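Local structure of outer membrane protein YopM (Yersinia pestis, 1JL5) at residues E56-A61 and L83-E88; H74-N79 and E94-S99. The protein acts as a secreted leucine-rich-repeat effector that probably alters host cell physiology and promotes bacterial survival in host tissues. All blocks are in the same frame, centred on the assembly; numbering follows the deposited sequence.

Contact 1: E56-A61 and L83-E88; sequences EQREMA and LSSLPE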
ATOM      1  N   GLU A  56      -1.625 -33.677  -9.741  1.00 32.39           N
ATOM      2  CA  GLU A  56      -2.954 -33.899 -10.277  1.00 31.58           C
ATOM      3  C   GLU A  56      -3.674 -34.839  -9.333  1.00 31.11           C
ATOM      4  O   GLU A  56      -3.148 -35.877  -8.946  1.00 33.22           O
ATOM      5  CB  GLU A  56      -2.878 -34.499 -11.673  1.00 32.17           C
ATOM      6  CG  GLU A  56      -2.163 -33.603 -12.647  1.00 30.27           C
ATOM      7  CD  GLU A  56      -2.542 -33.890 -14.068  1.00 29.80           C
ATOM      8  OE1 GLU A  56      -3.705 -34.279 -14.296  1.00 30.82           O
ATOM      9  OE2 GLU A  56      -1.689 -33.709 -14.956  1.00 31.66           O
ATOM     10  N   GLN A  57      -4.874 -34.455  -8.937  1.00 29.78           N
ATOM     11  CA  GLN A  57      -5.652 -35.264  -8.025  1.00 30.40           C
ATOM     12  C   GLN A  57      -6.645 -36.094  -8.815  1.00 28.61           C
ATOM     13  O   GLN A  57      -7.856 -35.965  -8.675  1.00 27.42           O
ATOM     14  CB  GLN A  57      -6.344 -34.348  -7.024  1.00 31.49           C
ATOM     15  CG  GLN A  57      -5.324 -33.548  -6.239  1.00 34.49           C
ATOM     16  CD  GLN A  57      -5.947 -32.496  -5.370  1.00 38.23           C
ATOM     17  OE1 GLN A  57      -6.579 -31.565  -5.863  1.00 39.62           O
ATOM     18  NE2 GLN A  57      -5.772 -32.631  -4.062  1.00 40.96           N
ATOM     19  N   ARG A  58      -6.102 -36.951  -9.666  1.00 28.64           N
ATOM     20  CA  ARG A  58      -6.930 -37.797 -10.493  1.00 29.20           C
ATOM     21  C   ARG A  58      -7.684 -38.808  -9.657  1.00 29.11           C
ATOM     22  O   ARG A  58      -8.792 -39.195 -10.005  1.00 29.73           O
ATOM     23  CB  ARG A  58      -6.072 -38.481 -11.542  1.00 26.80           C
ATOM     24  CG  ARG A  58      -5.343 -37.470 -12.379  1.00 27.05           C
ATOM     25  CD  ARG A  58      -4.959 -38.018 -13.719  1.00 26.93           C
ATOM     26  NE  ARG A  58      -4.431 -36.958 -14.564  1.00 28.44           N
ATOM     27  CZ  ARG A  58      -4.093 -37.125 -15.835  1.00 28.36           C
ATOM     28  NH1 ARG A  58      -4.233 -38.315 -16.403  1.00 30.33           N
ATOM     29  NH2 ARG A  58      -3.614 -36.106 -16.536  1.00 28.49           N
ATOM     30  N   GLU A  59      -7.099 -39.225  -8.541  1.00 30.61           N
ATOM     31  CA  GLU A  59      -7.785 -40.185  -7.695  1.00 33.33           C
ATOM     32  C   GLU A  59      -9.102 -39.581  -7.246  1.00 32.67           C
ATOM     33  O   GLU A  59     -10.149 -40.220  -7.324  1.00 33.15           O
ATOM     34  CB  GLU A  59      -6.948 -40.543  -6.475  1.00 35.63           C
ATOM     35  CG  GLU A  59      -7.678 -41.479  -5.530  1.00 41.54           C
ATOM     36  CD  GLU A  59      -6.784 -41.991  -4.431  1.00 45.06           C
ATOM     37  OE1 GLU A  59      -5.674 -42.451  -4.756  1.00 49.83           O
ATOM     38  OE2 GLU A  59      -7.186 -41.945  -3.247  1.00 48.36           O
ATOM     39  N   MET A  60      -9.043 -38.340  -6.776  1.00 32.87           N
ATOM     40  CA  MET A  60     -10.246 -37.656  -6.332  1.00 32.15           C
ATOM     41  C   MET A  60     -11.157 -37.481  -7.534  1.00 29.48           C
ATOM     42  O   MET A  60     -12.368 -37.678  -7.445  1.00 29.91           O
ATOM     43  CB  MET A  60      -9.903 -36.286  -5.750  1.00 36.12           C
ATOM     44  CG  MET A  60     -11.128 -35.475  -5.343  1.00 42.28           C
ATOM     45  SD  MET A  60     -12.013 -36.186  -3.939  1.00 48.80           S
ATOM     46  CE  MET A  60     -13.289 -37.136  -4.746  1.00 48.99           C
ATOM     47  N   ALA A  61     -10.566 -37.104  -8.660  1.00 26.74           N
ATOM     48  CA  ALA A  61     -11.335 -36.914  -9.876  1.00 26.18           C
ATOM     49  C   ALA A  61     -12.047 -38.216 -10.222  1.00 25.78           C
ATOM     50  O   ALA A  61     -13.255 -38.230 -10.446  1.00 25.08           O
ATOM     51  CB  ALA A  61     -10.421 -36.496 -11.013  1.00 24.20           C
ATOM     52  N   LEU A  83      -6.012 -31.262 -12.704  1.00 31.59           N
ATOM     53  CA  LEU A  83      -6.118 -32.161 -13.843  1.00 30.50           C
ATOM     54  C   LEU A  83      -5.611 -31.533 -15.130  1.00 30.85           C
ATOM     55  O   LEU A  83      -6.100 -30.489 -15.551  1.00 31.83           O
ATOM     56  CB  LEU A  83      -7.569 -32.587 -14.021  1.00 28.37           C
ATOM     57  CG  LEU A  83      -8.206 -33.060 -12.717  1.00 28.81           C
ATOM     58  CD1 LEU A  83      -9.619 -33.536 -12.989  1.00 27.71           C
ATOM     59  CD2 LEU A  83      -7.360 -34.172 -12.104  1.00 27.98           C
ATOM     60  N   SER A  84      -4.623 -32.168 -15.751  1.00 29.66           N
ATOM     61  CA  SER A  84      -4.079 -31.663 -17.000  1.00 29.39           C
ATOM     62  C   SER A  84      -4.951 -32.186 -18.131  1.00 28.51           C
ATOM     63  O   SER A  84      -4.769 -31.834 -19.293  1.00 30.43           O
ATOM     64  CB  SER A  84      -2.635 -32.122 -17.191  1.00 29.24           C
ATOM     65  OG  SER A  84      -2.536 -33.530 -17.128  1.00 30.94           O
ATOM     66  N   SER A  85      -5.901 -33.038 -17.779  1.00 26.76           N
ATOM     67  CA  SER A  85      -6.822 -33.582 -18.762  1.00 26.81           C
ATOM     68  C   SER A  85      -7.947 -34.250 -18.012  1.00 26.05           C
ATOM     69  O   SER A  85      -7.841 -34.524 -16.815  1.00 25.85           O
ATOM     70  CB  SER A  85      -6.143 -34.623 -19.656  1.00 27.17           C
ATOM     71  OG  SER A  85      -5.974 -35.848 -18.958  1.00 28.90           O
ATOM     72  N   LEU A  86      -9.037 -34.488 -18.720  1.00 25.75           N
ATOM     73  CA  LEU A  86     -10.170 -35.163 -18.139  1.00 26.22           C
ATOM     74  C   LEU A  86     -10.354 -36.405 -18.970  1.00 25.85           C
ATOM     75  O   LEU A  86     -10.133 -36.392 -20.176  1.00 26.83           O
ATOM     76  CB  LEU A  86     -11.437 -34.315 -18.224  1.00 25.95           C
ATOM     77  CG  LEU A  86     -11.450 -33.009 -17.437  1.00 26.68           C
ATOM     78  CD1 LEU A  86     -12.835 -32.389 -17.525  1.00 24.63           C
ATOM     79  CD2 LEU A  86     -11.078 -33.283 -15.986  1.00 23.91           C
ATOM     80  N   PRO A  87     -10.730 -37.510 -18.331  1.00 25.86           N
ATOM     81  CA  PRO A  87     -10.932 -38.732 -19.096  1.00 26.26           C
ATOM     82  C   PRO A  87     -12.333 -38.598 -19.665  1.00 27.41           C
ATOM     83  O   PRO A  87     -12.975 -37.556 -19.498  1.00 26.94           O
ATOM     84  CB  PRO A  87     -10.843 -39.804 -18.031  1.00 26.09           C
ATOM     85  CG  PRO A  87     -11.517 -39.134 -16.872  1.00 26.44           C
ATOM     86  CD  PRO A  87     -10.940 -37.740 -16.892  1.00 25.42           C
ATOM     87  N   GLU A  88     -12.811 -39.633 -20.336  1.00 27.16           N
ATOM     88  CA  GLU A  88     -14.146 -39.586 -20.891  1.00 27.35           C
ATOM     89  C   GLU A  88     -15.081 -39.249 -19.741  1.00 25.71           C
ATOM     90  O   GLU A  88     -14.932 -39.768 -18.640  1.00 23.14           O
ATOM     91  CB  GLU A  88     -14.520 -40.938 -21.479  1.00 29.45           C
ATOM     92  CG  GLU A  88     -15.750 -40.894 -22.359  1.00 36.15           C
ATOM     93  CD  GLU A  88     -16.113 -42.265 -22.878  1.00 38.24           C
ATOM     94  OE1 GLU A  88     -15.182 -43.014 -23.230  1.00 40.09           O
ATOM     95  OE2 GLU A  88     -17.318 -42.588 -22.935  1.00 41.18           O
TER
HETATM   96  O   HOH W   1      -3.017 -35.535 -19.174  1.00 50.23           O
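L83 meets the start of helix 58-71 with both of its methyl groups, a worked example of how a solenoid loop packs on the helix that precedes the first repeat. Its CB leaves the backbone facing away from 56-61, but with CG anti to the carbonyl carbon (chi1 -49°) the forked end swings back to the helix. There CD1 presses on CB of A61 at 3.6 Å, while CD2 lies 3.9 Å from CG of R58, whose aliphatic stem passes aslant, and also touches the backbone carbonyl carbon of the N-cap residue Q57.

At S84 the contact turns polar. Its backbone N donates to OE1 of E56 at 2.7 Å, a nearly straight bond (166°) that descends steeply from above the carboxylate plane. The same oxygen receives NE of R58 at 2.8 Å and NH2 of R58 at 2.9 Å, so the arginine grips it side-on with two nitrogens, holding OE1 in the guanidinium plane. OG of S84 joins the edge of that group through a weak, bent bond from NH2 of R58 (2.9 Å, 122°); its very close approach to OE2 of E56 is doubtful.

S85 is linked through a water, which accepts from NH2 of R58 at 2.8 Å and lies 3.0 Å from OG of S85. That hydroxyl is also bonded to NE1 of W46, in helix 36-48, and W46 also makes a cation-pi contact with R58 and accepts NH1 of R58 at its backbone O.

With three N-H donors converging on OE1, E56 is probably held as a carboxylate by the neighbouring guanidinium, and this ion pair ties the turn leading into the helix to a backbone amide of the first leucine-rich repeat.

Contact 2: H74-N79 and E94-S99; sequences HELELN and ESLVAS
E75 and S95 pair across two parallel strands, where OG of S95 donates to OE1 of E75 at 2.6 Å, arriving on the anti side and 21° out of the carboxylate plane. With CG opposite the backbone N (chi1 177°) and the chain extended beyond it, the carboxylate reaches across CG2 of V97. The other valine methyl, CG1, lies against the N79 amide, whose OD1 accepts from N of S99 at 2.7 Å; S99 OG is bonded in turn to D119 in the next repeat.

Beneath these groups runs the backbone ladder. N of L76 donates to O of S95 at 2.7 Å, and O of L76 receives N of V97 at the same 2.7 Å. At the strand entry O of H74 takes two donors, N of E94 at 2.6 Å and N of S95 at 2.8 Å, and OE2 of E94 lies over one face of the histidine ring.

Such one-strand-per-repeat stacking defines the leucine-rich-repeat solenoid, here between LRR 1 and LRR 2. E75, S95, E77 and V97 share one face; L76 and L96 lie alongside each other on the other, CD2 of L76 touching CD1 of L96 at 3.9 Å.

Farther out, L65 and C68 of helix 58-71 cover L76, strand 115-117 continues the ladder beyond 95-97, and ND2 of N101 bridges the carbonyls of L78 and A98, as in the asparagine ladder of this fold.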
ATOM      1  N   HIS A  74     -26.227 -35.376 -12.443  1.00 44.82           N
ATOM      2  CA  HIS A  74     -26.271 -34.414 -13.535  1.00 44.94           C
ATOM      3  C   HIS A  74     -24.939 -33.700 -13.655  1.00 42.41           C
ATOM      4  O   HIS A  74     -24.454 -33.435 -14.753  1.00 40.85           O
ATOM      5  CB  HIS A  74     -27.360 -33.371 -13.272  1.00 48.09           C
ATOM      6  CG  HIS A  74     -28.753 -33.894 -13.426  1.00 52.31           C
ATOM      7  ND1 HIS A  74     -29.855 -33.219 -12.945  1.00 54.09           N
ATOM      8  CD2 HIS A  74     -29.227 -35.008 -14.031  1.00 53.66           C
ATOM      9  CE1 HIS A  74     -30.948 -33.897 -13.247  1.00 55.54           C
ATOM     10  NE2 HIS A  74     -30.596 -34.986 -13.906  1.00 56.15           N
ATOM     11  N   GLU A  75     -24.347 -33.394 -12.509  1.00 40.36           N
ATOM     12  CA  GLU A  75     -23.095 -32.670 -12.494  1.00 38.53           C
ATOM     13  C   GLU A  75     -21.888 -33.447 -12.017  1.00 36.57           C
ATOM     14  O   GLU A  75     -21.980 -34.320 -11.158  1.00 36.47           O
ATOM     15  CB  GLU A  75     -23.247 -31.408 -11.644  1.00 39.25           C
ATOM     16  CG  GLU A  75     -21.973 -30.589 -11.490  1.00 41.50           C
ATOM     17  CD  GLU A  75     -22.233 -29.233 -10.863  1.00 42.67           C
ATOM     18  OE1 GLU A  75     -22.834 -28.372 -11.538  1.00 42.47           O
ATOM     19  OE2 GLU A  75     -21.844 -29.031  -9.694  1.00 43.64           O
ATOM     20  N   LEU A  76     -20.753 -33.108 -12.607  1.00 34.61           N
ATOM     21  CA  LEU A  76     -19.476 -33.696 -12.257  1.00 33.03           C
ATOM     22  C   LEU A  76     -18.632 -32.491 -11.892  1.00 32.80           C
ATOM     23  O   LEU A  76     -18.440 -31.595 -12.708  1.00 33.33           O
ATOM     24  CB  LEU A  76     -18.863 -34.414 -13.454  1.00 31.08           C
ATOM     25  CG  LEU A  76     -17.387 -34.770 -13.281  1.00 30.21           C
ATOM     26  CD1 LEU A  76     -17.209 -35.686 -12.076  1.00 28.69           C
ATOM     27  CD2 LEU A  76     -16.883 -35.430 -14.551  1.00 29.76           C
ATOM     28  N   GLU A  77     -18.146 -32.455 -10.663  1.00 32.47           N
ATOM     29  CA  GLU A  77     -17.346 -31.333 -10.214  1.00 33.78           C
ATOM     30  C   GLU A  77     -15.934 -31.786  -9.889  1.00 32.47           C
ATOM     31  O   GLU A  77     -15.701 -32.502  -8.917  1.00 33.56           O
ATOM     32  CB  GLU A  77     -18.015 -30.680  -9.000  1.00 34.51           C
ATOM     33  CG  GLU A  77     -17.345 -29.403  -8.529  1.00 37.00           C
ATOM     34  CD  GLU A  77     -16.288 -29.660  -7.484  1.00 37.46           C
ATOM     35  OE1 GLU A  77     -16.654 -30.073  -6.365  1.00 40.76           O
ATOM     36  OE2 GLU A  77     -15.095 -29.457  -7.780  1.00 37.65           O
ATOM     37  N   LEU A  78     -14.995 -31.361 -10.724  1.00 31.42           N
ATOM     38  CA  LEU A  78     -13.593 -31.712 -10.570  1.00 31.70           C
ATOM     39  C   LEU A  78     -12.770 -30.448 -10.397  1.00 32.47           C
ATOM     40  O   LEU A  78     -11.691 -30.320 -10.967  1.00 32.83           O
ATOM     41  CB  LEU A  78     -13.121 -32.457 -11.814  1.00 30.58           C
ATOM     42  CG  LEU A  78     -13.972 -33.666 -12.187  1.00 29.81           C
ATOM     43  CD1 LEU A  78     -13.532 -34.213 -13.534  1.00 30.44           C
ATOM     44  CD2 LEU A  78     -13.845 -34.717 -11.100  1.00 30.42           C
ATOM     45  N   ASN A  79     -13.280 -29.516  -9.605  1.00 33.64           N
ATOM     46  CA  ASN A  79     -12.579 -28.262  -9.403  1.00 34.95           C
ATOM     47  C   ASN A  79     -11.277 -28.376  -8.651  1.00 34.71           C
ATOM     48  O   ASN A  79     -11.149 -29.137  -7.695  1.00 36.22           O
ATOM     49  CB  ASN A  79     -13.461 -27.246  -8.677  1.00 35.57           C
ATOM     50  CG  ASN A  79     -14.685 -26.879  -9.466  1.00 38.60           C
ATOM     51  OD1 ASN A  79     -14.675 -26.914 -10.697  1.00 41.11           O
ATOM     52  ND2 ASN A  79     -15.748 -26.504  -8.765  1.00 40.72           N
ATOM     53  N   GLU A  94     -24.732 -33.484 -17.384  1.00 35.03           N
ATOM     54  CA  GLU A  94     -25.419 -32.291 -17.836  1.00 37.12           C
ATOM     55  C   GLU A  94     -24.584 -31.087 -17.451  1.00 35.57           C
ATOM     56  O   GLU A  94     -24.611 -30.055 -18.117  1.00 36.59           O
ATOM     57  CB  GLU A  94     -26.805 -32.217 -17.204  1.00 38.86           C
ATOM     58  CG  GLU A  94     -27.827 -33.070 -17.937  1.00 45.41           C
ATOM     59  CD  GLU A  94     -29.171 -33.079 -17.252  1.00 47.40           C
ATOM     60  OE1 GLU A  94     -29.638 -31.991 -16.858  1.00 49.88           O
ATOM     61  OE2 GLU A  94     -29.759 -34.171 -17.114  1.00 51.00           O
ATOM     62  N   SER A  95     -23.817 -31.240 -16.381  1.00 33.91           N
ATOM     63  CA  SER A  95     -22.972 -30.167 -15.905  1.00 33.01           C
ATOM     64  C   SER A  95     -21.558 -30.632 -15.608  1.00 32.14           C
ATOM     65  O   SER A  95     -21.334 -31.484 -14.747  1.00 31.84           O
ATOM     66  CB  SER A  95     -23.573 -29.545 -14.646  1.00 33.88           C
ATOM     67  OG  SER A  95     -22.722 -28.539 -14.127  1.00 34.99           O
ATOM     68  N   LEU A  96     -20.604 -30.074 -16.340  1.00 30.65           N
ATOM     69  CA  LEU A  96     -19.209 -30.398 -16.120  1.00 30.06           C
ATOM     70  C   LEU A  96     -18.556 -29.208 -15.448  1.00 29.93           C
ATOM     71  O   LEU A  96     -18.424 -28.143 -16.042  1.00 30.23           O
ATOM     72  CB  LEU A  96     -18.482 -30.677 -17.431  1.00 27.63           C
ATOM     73  CG  LEU A  96     -16.964 -30.789 -17.242  1.00 27.82           C
ATOM     74  CD1 LEU A  96     -16.646 -31.925 -16.271  1.00 26.82           C
ATOM     75  CD2 LEU A  96     -16.290 -31.020 -18.582  1.00 26.59           C
ATOM     76  N   VAL A  97     -18.167 -29.389 -14.196  1.00 29.80           N
ATOM     77  CA  VAL A  97     -17.496 -28.339 -13.459  1.00 30.09           C
ATOM     78  C   VAL A  97     -16.083 -28.848 -13.229  1.00 30.42           C
ATOM     79  O   VAL A  97     -15.849 -29.695 -12.370  1.00 30.88           O
ATOM     80  CB  VAL A  97     -18.183 -28.072 -12.108  1.00 30.07           C
ATOM     81  CG1 VAL A  97     -17.495 -26.920 -11.396  1.00 28.96           C
ATOM     82  CG2 VAL A  97     -19.656 -27.757 -12.332  1.00 29.85           C
ATOM     83  N   ALA A  98     -15.149 -28.353 -14.029  1.00 30.27           N
ATOM     84  CA  ALA A  98     -13.755 -28.757 -13.917  1.00 30.87           C
ATOM     85  C   ALA A  98     -12.917 -27.496 -13.841  1.00 30.86           C
ATOM     86  O   ALA A  98     -11.876 -27.373 -14.484  1.00 31.52           O
ATOM     87  CB  ALA A  98     -13.355 -29.594 -15.122  1.00 30.73           C
ATOM     88  N   SER A  99     -13.393 -26.552 -13.045  1.00 32.39           N
ATOM     89  CA  SER A  99     -12.705 -25.289 -12.873  1.00 34.42           C
ATOM     90  C   SER A  99     -11.380 -25.506 -12.170  1.00 33.81           C
ATOM     91  O   SER A  99     -11.197 -26.482 -11.446  1.00 34.22           O
ATOM     92  CB  SER A  99     -13.559 -24.341 -12.037  1.00 34.96           C
ATOM     93  OG  SER A  99     -14.879 -24.287 -12.541  1.00 38.91           O
TER

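In the fold
Contacts 1 and 2 have centres 12 Å apart, and their apolar sides pack together at the N-terminal end of the solenoid. Their segments alternate along the chain: helix 58-71 leads straight into strand 75-77, and the loop 83-88 returns before strand 95-97. L78 is the meeting point, with CD2 3.6 Å from CA of A61, CD1 3.6 Å from CD2 of L86, and CB 3.8 Å from CD1 of L83. L86 also bridges to the next repeat, its CD1 lying 3.7 Å from CB of A98. Both contacts lie away from the annotated calcium sites, although one bound calcium ion sits about 11 Å from the side chain of Q57, which also packs on N298 of a second subunit.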